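MaoC-like dehydratase (Phytophthora Capsici, PDB 3KH8) probably catalyses reversible dehydration of 3-hydroxyacyl-CoA thioesters to enoyl-CoA, as a hot-dog-fold lyase of the MaoC and hydratase 2 family. Local coordinates at residues A48-T53 / T165-G170; A83-P88 / G269-F274; S259-K264 / T293-E298; Q306-V309 / A314-V317. One frame throughout, in Å; residues are numbered along the deposited sequence.

Contact 1. Residues A48-T53 / T165-G170; sequences ATYTAT and TQFEDG
Tyr50 is the first residue of 48-53 to reach across to 165-170. Its CG lies between the backbone N and the carbonyl carbon (chi1 65°), and from there the phenol extends until OH comes to 3.3 Å from CZ of Phe167. The two side chains cross at a slant, CE1 of Tyr50 lying 4.0 Å from CE1 of Phe167. The same phenol oxygen meets the methyl of Thr165 (OH to CG2 3.5 Å). A water bridges the two hydroxyls, 2.7 Å from Tyr50 OH and 2.7 Å from Thr165 OG1. The threonine thus offers its methyl for packing and its hydroxyl for the water bridge. Two residues on, Ala52 turns its CB toward the other strand and touches the Phe167 ring, with CB 4.0 Å from CE1. The strand axes stay 9.0 Å apart, too far for direct backbone pairing, because strand 141-154 lies between them and bonds to Tyr50 and Ala52. From helix 91-94, Pro92 touches Tyr50, Leu91 touches Ala52, and both touch Phe167. The contact therefore spans strand 141-154 on the curved antiparallel sheet of the hot-dog fold, the 62° between the axes being consistent with that curvature.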
loop_
_atom_site.group_PDB
_atom_site.type_symbol
_atom_site.label_atom_id
_atom_site.label_comp_id
_atom_site.label_asym_id
_atom_site.label_seq_id
_atom_site.Cartn_x
_atom_site.Cartn_y
_atom_site.Cartn_z
ATOM N N ALA A 48 -4.260 -19.106 23.586
ATOM C CA ALA A 48 -3.867 -19.574 22.265
ATOM C C ALA A 48 -2.506 -18.989 21.917
ATOM O O ALA A 48 -2.224 -17.823 22.212
ATOM C CB ALA A 48 -4.905 -19.187 21.228
ATOM N N THR A 49 -1.659 -19.812 21.311
ATOM C CA THR A 49 -0.325 -19.383 20.913
ATOM C C THR A 49 -0.188 -19.475 19.397
ATOM O O THR A 49 -0.570 -20.475 18.790
ATOM C CB THR A 49 0.769 -20.215 21.617
ATOM O OG1 THR A 49 0.588 -20.136 23.037
ATOM C CG2 THR A 49 2.155 -19.697 21.271
ATOM N N TYR A 50 0.333 -18.415 18.791
ATOM C CA TYR A 50 0.565 -18.390 17.349
ATOM C C TYR A 50 1.834 -17.618 17.008
ATOM O O TYR A 50 2.492 -17.059 17.888
ATOM C CB TYR A 50 -0.653 -17.826 16.597
ATOM C CG TYR A 50 -0.968 -16.374 16.891
ATOM C CD1 TYR A 50 -0.503 -15.359 16.053
ATOM C CD2 TYR A 50 -1.737 -16.016 18.000
ATOM C CE1 TYR A 50 -0.790 -14.019 16.315
ATOM C CE2 TYR A 50 -2.029 -14.678 18.273
ATOM C CZ TYR A 50 -1.551 -13.687 17.423
ATOM O OH TYR A 50 -1.834 -12.369 17.679
ATOM N N THR A 51 2.167 -17.604 15.723
ATOM C CA THR A 51 3.359 -16.937 15.233
ATOM C C THR A 51 2.962 -15.810 14.290
ATOM O O THR A 51 2.032 -15.950 13.496
ATOM C CB THR A 51 4.293 -17.937 14.517
ATOM O OG1 THR A 51 4.536 -19.047 15.387
ATOM C CG2 THR A 51 5.620 -17.294 14.170
ATOM N N ALA A 52 3.663 -14.688 14.402
ATOM C CA ALA A 52 3.455 -13.556 13.507
ATOM C C ALA A 52 4.778 -13.148 12.880
ATOM O O ALA A 52 5.815 -13.110 13.550
ATOM C CB ALA A 52 2.824 -12.386 14.248
ATOM N N THR A 53 4.732 -12.851 11.586
ATOM C CA THR A 53 5.918 -12.481 10.828
ATOM C C THR A 53 5.601 -11.272 9.958
ATOM O O THR A 53 4.536 -11.200 9.345
ATOM C CB THR A 53 6.408 -13.674 9.964
ATOM O OG1 THR A 53 6.791 -14.752 10.827
ATOM C CG2 THR A 53 7.602 -13.289 9.092
ATOM N N THR A 165 -3.339 -9.662 23.923
ATOM C CA THR A 165 -2.333 -10.305 23.087
ATOM C C THR A 165 -0.954 -9.852 23.536
ATOM O O THR A 165 -0.674 -8.655 23.601
ATOM C CB THR A 165 -2.538 -9.983 21.589
ATOM O OG1 THR A 165 -3.832 -10.432 21.181
ATOM C CG2 THR A 165 -1.478 -10.676 20.732
ATOM N N GLN A 166 -0.104 -10.818 23.861
ATOM C CA GLN A 166 1.281 -10.537 24.199
ATOM C C GLN A 166 2.199 -11.039 23.088
ATOM O O GLN A 166 2.141 -12.210 22.709
ATOM C CB GLN A 166 1.649 -11.184 25.537
ATOM C CG GLN A 166 1.038 -10.497 26.752
ATOM C CD GLN A 166 1.335 -11.228 28.048
ATOM O OE1 GLN A 166 0.735 -12.264 28.344
ATOM N NE2 GLN A 166 2.264 -10.690 28.830
ATOM N N PHE A 167 3.025 -10.140 22.555
ATOM C CA PHE A 167 4.037 -10.511 21.570
ATOM C C PHE A 167 5.422 -10.520 22.188
ATOM O O PHE A 167 5.781 -9.628 22.964
ATOM C CB PHE A 167 4.012 -9.584 20.352
ATOM C CG PHE A 167 2.848 -9.816 19.438
ATOM C CD1 PHE A 167 2.742 -11.002 18.708
ATOM C CD2 PHE A 167 1.852 -8.853 19.307
ATOM C CE1 PHE A 167 1.664 -11.222 17.866
ATOM C CE2 PHE A 167 0.771 -9.062 18.462
ATOM C CZ PHE A 167 0.675 -10.251 17.741
ATOM N N GLU A 168 6.192 -11.541 21.828
ATOM C CA GLU A 168 7.542 -11.736 22.338
ATOM C C GLU A 168 8.421 -12.421 21.292
ATOM O O GLU A 168 7.919 -13.094 20.391
ATOM C CB GLU A 168 7.504 -12.579 23.621
ATOM C CG GLU A 168 6.727 -13.892 23.478
ATOM C CD GLU A 168 6.671 -14.709 24.757
ATOM O OE1 GLU A 168 6.694 -14.124 25.862
ATOM O OE2 GLU A 168 6.592 -15.946 24.653
ATOM N N ASP A 169 9.732 -12.227 21.406
ATOM C CA ASP A 169 10.693 -13.062 20.684
ATOM C C ASP A 169 11.601 -13.774 21.686
ATOM O O ASP A 169 11.294 -13.810 22.881
ATOM C CB ASP A 169 11.489 -12.253 19.647
ATOM C CG ASP A 169 12.221 -11.060 20.243
ATOM O OD1 ASP A 169 12.426 -11.005 21.476
ATOM O OD2 ASP A 169 12.602 -10.165 19.458
ATOM N N GLY A 170 12.706 -14.339 21.199
ATOM C CA GLY A 170 13.680 -15.021 22.052
ATOM C C GLY A 170 14.313 -14.138 23.117
ATOM O O GLY A 170 14.830 -14.642 24.114
HETATM O O HOH W 1 -4.050 -12.256 19.257
#

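Contact 2. Residues A83-P88 / G269-F274; sequences AFPLYP and GDVARF
Pro85 points the CB-CG edge of its ring at the face of Phe274, and the evidence for a CH-pi contact is clear: CB, the nearest atom, sits 3.6 Å from the centroid of the Phe274 ring, 19° off the ring normal. The approach is over the face but toward its CG side, CB of Pro85 being 3.5 Å from CG of Phe274. Having CG anti to the backbone N (chi1 -166°) carries the phenylalanine ring under the proline. Val271 closes in beside it, touching the proline ring with its CG1 branch (3.9 Å from CG of Pro85) while that methyl also packs on the carbonyl oxygen of Ala83.

Further out, each partner is set by a tight turn. Phe84 to Tyr87 form a type I turn with Pro85 in its second position, closed by Tyr87 N to Phe84 O at 2.9 Å. On the other side, a 3-10 turn brings Phe274 N to Val271 O at 3.0 Å, and Asp270 OD1 accepts from Ala272 N, which meets it from above the carboxylate plane. Phe73 of helix 71-74 packs on both Pro85 and Val271, and Phe322 meets Phe274 edge to face. The arrangement combines an Asx turn that starts the short 3-10 turn 271-273 before hot-dog strand 274-281 with a proline-aromatic CH-pi contact that joins it to the hydratase 2 N-terminal part.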
loop_
_atom_site.group_PDB
_atom_site.type_symbol
_atom_site.label_atom_id
_atom_site.label_comp_id
_atom_site.label_asym_id
_atom_site.label_seq_id
_atom_site.Cartn_x
_atom_site.Cartn_y
_atom_site.Cartn_z
ATOM N N ALA A 83 9.881 0.929 12.318
ATOM C CA ALA A 83 8.478 0.529 12.240
ATOM C C ALA A 83 7.663 1.643 12.881
ATOM O O ALA A 83 8.106 2.244 13.870
ATOM C CB ALA A 83 8.255 -0.776 12.986
ATOM N N PHE A 84 6.484 1.940 12.342
ATOM C CA PHE A 84 5.592 2.837 13.074
ATOM C C PHE A 84 5.118 2.134 14.351
ATOM O O PHE A 84 4.719 0.969 14.296
ATOM C CB PHE A 84 4.413 3.352 12.242
ATOM C CG PHE A 84 3.692 4.491 12.905
ATOM C CD1 PHE A 84 4.185 5.790 12.806
ATOM C CD2 PHE A 84 2.568 4.256 13.688
ATOM C CE1 PHE A 84 3.546 6.845 13.453
ATOM C CE2 PHE A 84 1.919 5.304 14.339
ATOM C CZ PHE A 84 2.409 6.597 14.224
ATOM N N PRO A 85 5.186 2.827 15.507
ATOM C CA PRO A 85 4.987 2.163 16.803
ATOM C C PRO A 85 3.664 1.417 17.001
ATOM O O PRO A 85 3.613 0.474 17.794
ATOM C CB PRO A 85 5.115 3.317 17.803
ATOM C CG PRO A 85 6.059 4.245 17.143
ATOM C CD PRO A 85 5.645 4.219 15.691
ATOM N N LEU A 86 2.612 1.822 16.295
ATOM C CA LEU A 86 1.315 1.156 16.417
ATOM C C LEU A 86 1.203 -0.135 15.593
ATOM O O LEU A 86 0.233 -0.884 15.748
ATOM C CB LEU A 86 0.170 2.111 16.048
ATOM C CG LEU A 86 -1.225 1.727 16.568
ATOM C CD1 LEU A 86 -1.331 1.963 18.077
ATOM C CD2 LEU A 86 -2.320 2.485 15.829
ATOM N N TYR A 87 2.181 -0.405 14.728
ATOM C CA TYR A 87 2.080 -1.557 13.817
ATOM C C TYR A 87 1.685 -2.909 14.453
ATOM O O TYR A 87 0.916 -3.655 13.846
ATOM C CB TYR A 87 3.325 -1.704 12.915
ATOM C CG TYR A 87 3.231 -2.903 11.992
ATOM C CD1 TYR A 87 2.307 -2.931 10.951
ATOM C CD2 TYR A 87 4.043 -4.020 12.179
ATOM C CE1 TYR A 87 2.200 -4.042 10.104
ATOM C CE2 TYR A 87 3.943 -5.135 11.343
ATOM C CZ TYR A 87 3.023 -5.134 10.310
ATOM O OH TYR A 87 2.917 -6.224 9.484
ATOM N N PRO A 88 2.183 -3.231 15.671
ATOM C CA PRO A 88 1.784 -4.512 16.280
ATOM C C PRO A 88 0.277 -4.835 16.289
ATOM O O PRO A 88 -0.077 -6.012 16.272
ATOM C CB PRO A 88 2.330 -4.395 17.704
ATOM C CG PRO A 88 3.560 -3.596 17.537
ATOM C CD PRO A 88 3.238 -2.575 16.470
ATOM N N GLY A 269 11.252 12.365 17.022
ATOM C CA GLY A 269 11.846 11.498 16.000
ATOM C C GLY A 269 12.390 10.165 16.485
ATOM O O GLY A 269 13.124 9.494 15.761
ATOM N N ASP A 270 12.017 9.768 17.698
ATOM C CA ASP A 270 12.532 8.541 18.305
ATOM C C ASP A 270 11.403 7.596 18.723
ATOM O O ASP A 270 10.690 7.863 19.696
ATOM C CB ASP A 270 13.429 8.891 19.504
ATOM C CG ASP A 270 14.048 7.665 20.166
ATOM O OD1 ASP A 270 13.905 6.535 19.643
ATOM O OD2 ASP A 270 14.693 7.841 21.223
ATOM N N VAL A 271 11.260 6.487 17.997
ATOM C CA VAL A 271 10.198 5.510 18.277
ATOM C C VAL A 271 10.306 4.877 19.668
ATOM O O VAL A 271 9.300 4.470 20.240
ATOM C CB VAL A 271 10.075 4.396 17.183
ATOM C CG1 VAL A 271 9.651 4.994 15.851
ATOM C CG2 VAL A 271 11.372 3.574 17.050
ATOM N N ALA A 272 11.520 4.818 20.217
ATOM C CA ALA A 272 11.725 4.254 21.554
ATOM C C ALA A 272 11.008 5.071 22.638
ATOM O O ALA A 272 10.742 4.564 23.727
ATOM C CB ALA A 272 13.222 4.111 21.864
ATOM N N ARG A 273 10.669 6.317 22.318
ATOM C CA ARG A 273 9.942 7.195 23.244
ATOM C C ARG A 273 8.424 6.942 23.287
ATOM O O ARG A 273 7.751 7.374 24.219
ATOM C CB ARG A 273 10.255 8.666 22.944
ATOM C CG ARG A 273 11.725 9.027 23.176
ATOM C CD ARG A 273 12.016 10.495 22.915
ATOM N NE ARG A 273 11.330 11.366 23.866
ATOM C CZ ARG A 273 11.257 12.691 23.766
ATOM N NH1 ARG A 273 11.827 13.325 22.749
ATOM N NH2 ARG A 273 10.607 13.385 24.690
ATOM N N PHE A 274 7.903 6.224 22.293
ATOM C CA PHE A 274 6.467 5.910 22.183
ATOM C C PHE A 274 6.149 4.704 23.076
ATOM O O PHE A 274 6.427 3.557 22.709
ATOM C CB PHE A 274 6.144 5.609 20.707
ATOM C CG PHE A 274 4.670 5.597 20.360
ATOM C CD1 PHE A 274 4.147 6.558 19.497
ATOM C CD2 PHE A 274 3.823 4.594 20.832
ATOM C CE1 PHE A 274 2.792 6.539 19.127
ATOM C CE2 PHE A 274 2.468 4.567 20.478
ATOM C CZ PHE A 274 1.951 5.542 19.623
#

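Contact 3. Residues S259-K264 / T293-E298; sequences SRALFK and TRMWQE
Met295 places CG beside its backbone N (chi1 -63°) and runs out extended to SD, then bends at chi3 (-77°), which turns CE away from Leu262 and leaves it near the methyl of Ala261. Leu262 likewise holds CG beside its backbone N; with CD1 nearly anti to CA (chi2 157°), the other methyl, CD2, is the one that touches the methionine. The result is a slanting crossing in which CD2 of Leu262 lies 3.8 Å from CG of Met295 and 3.8 Å from SD of Met295.

One residue earlier on the helix, Ala261 faces the strand directly. Its methyl is met by the whole branch point of Thr293: CB of Ala261 is 3.8 Å from CB of Thr293, with OG1 and CG2 of the threonine scarcely further off. The bent methionine end completes the patch, CE of Met295 lying 4.3 Å from CB of Ala261. All four of the touching residues are buried, and the sulfur packs against the helix backbone, SD of Met295 being 4.0 Å from O of Ala261.

Asp211 of strand 209-214 also packs on Ala261, while Phe305 and Ile277 extend the apolar surroundings of Leu262. Adjacent helix residues thus pack on alternate residues of strand 290-297, with the axes 9.0 Å apart at closest approach. This is helix-on-sheet packing characteristic of the hot-dog fold, whose long helix, here 251-266, is wrapped by the antiparallel sheet.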
loop_
_atom_site.group_PDB
_atom_site.type_symbol
_atom_site.label_atom_id
_atom_site.label_comp_id
_atom_site.label_asym_id
_atom_site.label_seq_id
_atom_site.Cartn_x
_atom_site.Cartn_y
_atom_site.Cartn_z
ATOM N N SER A 259 -2.107 8.481 16.356
ATOM C CA SER A 259 -0.760 8.091 16.779
ATOM C C SER A 259 0.339 8.856 16.038
ATOM O O SER A 259 1.360 9.197 16.632
ATOM C CB SER A 259 -0.549 6.583 16.623
ATOM O OG SER A 259 -1.451 5.861 17.442
ATOM N N ARG A 260 0.120 9.112 14.746
ATOM C CA ARG A 260 1.043 9.902 13.933
ATOM C C ARG A 260 1.190 11.316 14.488
ATOM O O ARG A 260 2.303 11.838 14.577
ATOM C CB ARG A 260 0.565 9.977 12.483
ATOM C CG ARG A 260 0.750 8.697 11.666
ATOM C CD ARG A 260 0.080 8.830 10.301
ATOM N NE ARG A 260 0.420 10.102 9.670
ATOM C CZ ARG A 260 -0.386 10.796 8.875
ATOM N NH1 ARG A 260 -1.603 10.348 8.583
ATOM N NH2 ARG A 260 0.029 11.949 8.376
ATOM N N ALA A 261 0.064 11.931 14.851
ATOM C CA ALA A 261 0.071 13.275 15.425
ATOM C C ALA A 261 0.816 13.290 16.759
ATOM O O ALA A 261 1.617 14.191 17.018
ATOM C CB ALA A 261 -1.351 13.791 15.596
ATOM N N LEU A 262 0.559 12.278 17.588
ATOM C CA LEU A 262 1.205 12.158 18.898
ATOM C C LEU A 262 2.715 11.949 18.790
ATOM O O LEU A 262 3.485 12.579 19.520
ATOM C CB LEU A 262 0.551 11.043 19.727
ATOM C CG LEU A 262 -0.900 11.300 20.145
ATOM C CD1 LEU A 262 -1.616 9.978 20.426
ATOM C CD2 LEU A 262 -0.972 12.240 21.353
ATOM N N PHE A 263 3.133 11.072 17.877
ATOM C CA PHE A 263 4.557 10.837 17.637
ATOM C C PHE A 263 5.247 12.106 17.156
ATOM O O PHE A 263 6.340 12.438 17.621
ATOM C CB PHE A 263 4.791 9.695 16.630
ATOM C CG PHE A 263 6.248 9.475 16.297
ATOM C CD1 PHE A 263 7.059 8.724 17.139
ATOM C CD2 PHE A 263 6.812 10.043 15.156
ATOM C CE1 PHE A 263 8.416 8.532 16.845
ATOM C CE2 PHE A 263 8.165 9.856 14.853
ATOM C CZ PHE A 263 8.966 9.095 15.699
ATOM N N LYS A 264 4.599 12.806 16.227
ATOM C CA LYS A 264 5.150 14.022 15.622
ATOM C C LYS A 264 5.325 15.139 16.656
ATOM O O LYS A 264 6.355 15.822 16.679
ATOM C CB LYS A 264 4.248 14.490 14.472
ATOM C CG LYS A 264 4.844 15.577 13.593
ATOM C CD LYS A 264 3.847 16.010 12.524
ATOM C CE LYS A 264 4.440 17.063 11.604
ATOM N NZ LYS A 264 3.461 17.462 10.549
ATOM N N THR A 293 -6.653 15.694 15.417
ATOM C CA THR A 293 -6.217 15.168 16.705
ATOM C C THR A 293 -6.027 16.318 17.704
ATOM O O THR A 293 -5.186 17.202 17.495
ATOM C CB THR A 293 -4.936 14.296 16.575
ATOM O OG1 THR A 293 -5.171 13.238 15.635
ATOM C CG2 THR A 293 -4.555 13.681 17.913
ATOM N N ARG A 294 -6.834 16.307 18.765
ATOM C CA ARG A 294 -6.746 17.302 19.843
ATOM C C ARG A 294 -5.882 16.740 20.961
ATOM O O ARG A 294 -6.155 15.652 21.458
ATOM C CB ARG A 294 -8.128 17.603 20.425
ATOM C CG ARG A 294 -9.184 18.037 19.437
ATOM C CD ARG A 294 -10.548 18.033 20.113
ATOM N NE ARG A 294 -11.554 18.707 19.299
ATOM C CZ ARG A 294 -12.866 18.625 19.501
ATOM N NH1 ARG A 294 -13.350 17.879 20.489
ATOM N NH2 ARG A 294 -13.695 19.279 18.704
ATOM N N MET A 295 -4.859 17.487 21.371
ATOM C CA MET A 295 -3.903 16.977 22.352
ATOM C C MET A 295 -3.751 17.866 23.589
ATOM O O MET A 295 -3.585 19.088 23.480
ATOM C CB MET A 295 -2.544 16.712 21.690
ATOM C CG MET A 295 -2.595 15.633 20.592
ATOM S SD MET A 295 -1.156 15.604 19.501
ATOM C CE MET A 295 -1.476 16.994 18.420
ATOM N N TRP A 296 -3.820 17.237 24.759
ATOM C CA TRP A 296 -3.667 17.926 26.038
ATOM C C TRP A 296 -2.453 17.371 26.785
ATOM O O TRP A 296 -2.435 16.201 27.178
ATOM C CB TRP A 296 -4.914 17.740 26.910
ATOM C CG TRP A 296 -6.163 18.454 26.455
ATOM C CD1 TRP A 296 -6.589 19.695 26.853
ATOM C CD2 TRP A 296 -7.167 17.955 25.559
ATOM N NE1 TRP A 296 -7.786 20.003 26.248
ATOM C CE2 TRP A 296 -8.163 18.955 25.448
ATOM C CE3 TRP A 296 -7.319 16.765 24.829
ATOM C CZ2 TRP A 296 -9.299 18.800 24.642
ATOM C CZ3 TRP A 296 -8.447 16.613 24.022
ATOM C CH2 TRP A 296 -9.420 17.627 23.935
ATOM N N GLN A 297 -1.442 18.217 26.959
ATOM C CA GLN A 297 -0.268 17.887 27.765
ATOM C C GLN A 297 -0.665 17.879 29.239
ATOM O O GLN A 297 -1.187 18.870 29.754
ATOM C CB GLN A 297 0.855 18.905 27.500
ATOM C CG GLN A 297 2.099 18.773 28.391
ATOM C CD GLN A 297 2.918 17.528 28.102
ATOM O OE1 GLN A 297 2.877 16.554 28.855
ATOM N NE2 GLN A 297 3.660 17.549 27.002
ATOM N N GLU A 298 -0.441 16.752 29.909
ATOM C CA GLU A 298 -0.761 16.635 31.331
ATOM C C GLU A 298 0.488 16.523 32.207
ATOM O O GLU A 298 0.390 16.397 33.427
ATOM C CB GLU A 298 -1.726 15.473 31.587
ATOM C CG GLU A 298 -3.114 15.678 30.987
ATOM C CD GLU A 298 -3.892 16.791 31.666
ATOM O OE1 GLU A 298 -4.433 16.554 32.766
ATOM O OE2 GLU A 298 -3.978 17.897 31.095
#

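Contact 4. Residues Q306-V309 / A314-V317; sequences QAVV and AVIV
This is an antiparallel backbone pairing within the beta hairpin formed by strands 302-309 and 314-324, part of the antiparallel hot-dog sheet of the MaoC-like region, and it is interrupted by an extra residue on the second strand. At one end, Ala307 and Val317 make a hydrogen-bonded pair, with Ala307 N giving to Val317 O at 2.9 Å. Ala307 O then receives two amides: Ile316 N at 2.8 Å and Val317 N at 3.2 Å, the latter nearly straight (175° at the hydrogen). Two successive residues facing Ala307 in this way define a classic beta bulge, and the backbone of Ile316, with psi -29°, is bent accordingly. Beyond it the register has moved by one, so that Val308 opposes Val315 as a non-hydrogen-bonded pair, and Val309 N bonds to Ala314 O at 2.8 Å.

Side chains fill both faces. On the face of Ala307 and Val317 the two CB atoms meet at 3.6 Å. Ile316 has CG1 between its backbone N and carbonyl carbon (chi1 59°), which sets that branch by Ala307 O and leaves CG2 to reach CG2 of Val309 at 3.6 Å, the two side chains crossing at about a right angle. On the other face Val308 CG2 touches Val315 CG1 at 4.0 Å. Gln306 runs out extended, its amide held by Asp318 through NE2 and by Arg294 through OE1. Where the chain turns its corner at 316 and 317, Ser254 of helix 251-266 packs against the side chains of both bulge residues.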
loop_
_atom_site.group_PDB
_atom_site.type_symbol
_atom_site.label_atom_id
_atom_site.label_comp_id
_atom_site.label_asym_id
_atom_site.label_seq_id
_atom_site.Cartn_x
_atom_site.Cartn_y
_atom_site.Cartn_z
ATOM N N GLN A 306 -8.133 13.347 21.748
ATOM C CA GLN A 306 -9.289 12.888 20.997
ATOM C C GLN A 306 -8.983 13.020 19.514
ATOM O O GLN A 306 -8.178 13.865 19.118
ATOM C CB GLN A 306 -10.511 13.750 21.304
ATOM C CG GLN A 306 -11.029 13.697 22.737
ATOM C CD GLN A 306 -12.215 14.622 22.925
ATOM O OE1 GLN A 306 -12.143 15.809 22.607
ATOM N NE2 GLN A 306 -13.320 14.079 23.422
ATOM N N ALA A 307 -9.622 12.187 18.697
ATOM C CA ALA A 307 -9.628 12.398 17.256
ATOM C C ALA A 307 -11.046 12.712 16.812
ATOM O O ALA A 307 -12.000 12.052 17.230
ATOM C CB ALA A 307 -9.070 11.192 16.510
ATOM N N VAL A 308 -11.175 13.731 15.967
ATOM C CA VAL A 308 -12.473 14.279 15.595
ATOM C C VAL A 308 -12.556 14.421 14.080
ATOM O O VAL A 308 -11.582 14.815 13.443
ATOM C CB VAL A 308 -12.702 15.669 16.259
ATOM C CG1 VAL A 308 -14.104 16.203 15.959
ATOM C CG2 VAL A 308 -12.476 15.597 17.774
ATOM N N VAL A 309 -13.709 14.088 13.505
ATOM C CA VAL A 309 -13.959 14.370 12.093
ATOM C C VAL A 309 -14.311 15.847 11.952
ATOM O O VAL A 309 -15.332 16.311 12.482
ATOM C CB VAL A 309 -15.062 13.463 11.488
ATOM C CG1 VAL A 309 -15.540 14.006 10.148
ATOM C CG2 VAL A 309 -14.549 12.042 11.320
ATOM N N ALA A 314 -17.660 15.395 14.830
ATOM C CA ALA A 314 -17.933 14.171 15.580
ATOM C C ALA A 314 -16.650 13.542 16.112
ATOM O O ALA A 314 -15.704 13.308 15.357
ATOM C CB ALA A 314 -18.688 13.177 14.713
ATOM N N VAL A 315 -16.621 13.271 17.411
ATOM C CA VAL A 315 -15.486 12.569 18.006
ATOM C C VAL A 315 -15.522 11.098 17.574
ATOM O O VAL A 315 -16.535 10.420 17.752
ATOM C CB VAL A 315 -15.452 12.700 19.551
ATOM C CG1 VAL A 315 -15.475 14.176 19.982
ATOM C CG2 VAL A 315 -16.593 11.947 20.190
ATOM N N ILE A 316 -14.430 10.621 16.977
ATOM C CA ILE A 316 -14.357 9.233 16.506
ATOM C C ILE A 316 -13.465 8.365 17.393
ATOM O O ILE A 316 -13.666 7.157 17.501
ATOM C CB ILE A 316 -13.916 9.134 15.018
ATOM C CG1 ILE A 316 -12.540 9.787 14.796
ATOM C CG2 ILE A 316 -14.985 9.750 14.112
ATOM C CD1 ILE A 316 -11.898 9.493 13.437
ATOM N N VAL A 317 -12.474 8.999 18.012
ATOM C CA VAL A 317 -11.581 8.346 18.957
ATOM C C VAL A 317 -11.617 9.192 20.230
ATOM O O VAL A 317 -11.257 10.371 20.213
ATOM C CB VAL A 317 -10.140 8.262 18.405
ATOM C CG1 VAL A 317 -9.227 7.586 19.396
ATOM C CG2 VAL A 317 -10.108 7.524 17.060
#

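Overall arrangement
From the N terminus, strand 48-54 opens contact 1, and the loop 83-88 opens contact 2 before 165-170 closes the first, so these two cross. Helix segment 259-264 then opens contact 3, 269-274 closes contact 2, and 293-298 closes contact 3: a second crossing. Contact 4 follows in series as a local hairpin closure. Contact 2 is the middle link, tying the hydratase 2 N-terminal part to the MaoC-like part and touching contact 1 through Pro88 and Phe167, and contact 3 through Phe84 and helix 251-266. Contacts 3 and 4 lie on neighbouring strands, 290-297 and 302-309, whereas contacts 1 and 4, with centres about 32 Å apart, lie on opposite sides of the chain's centre.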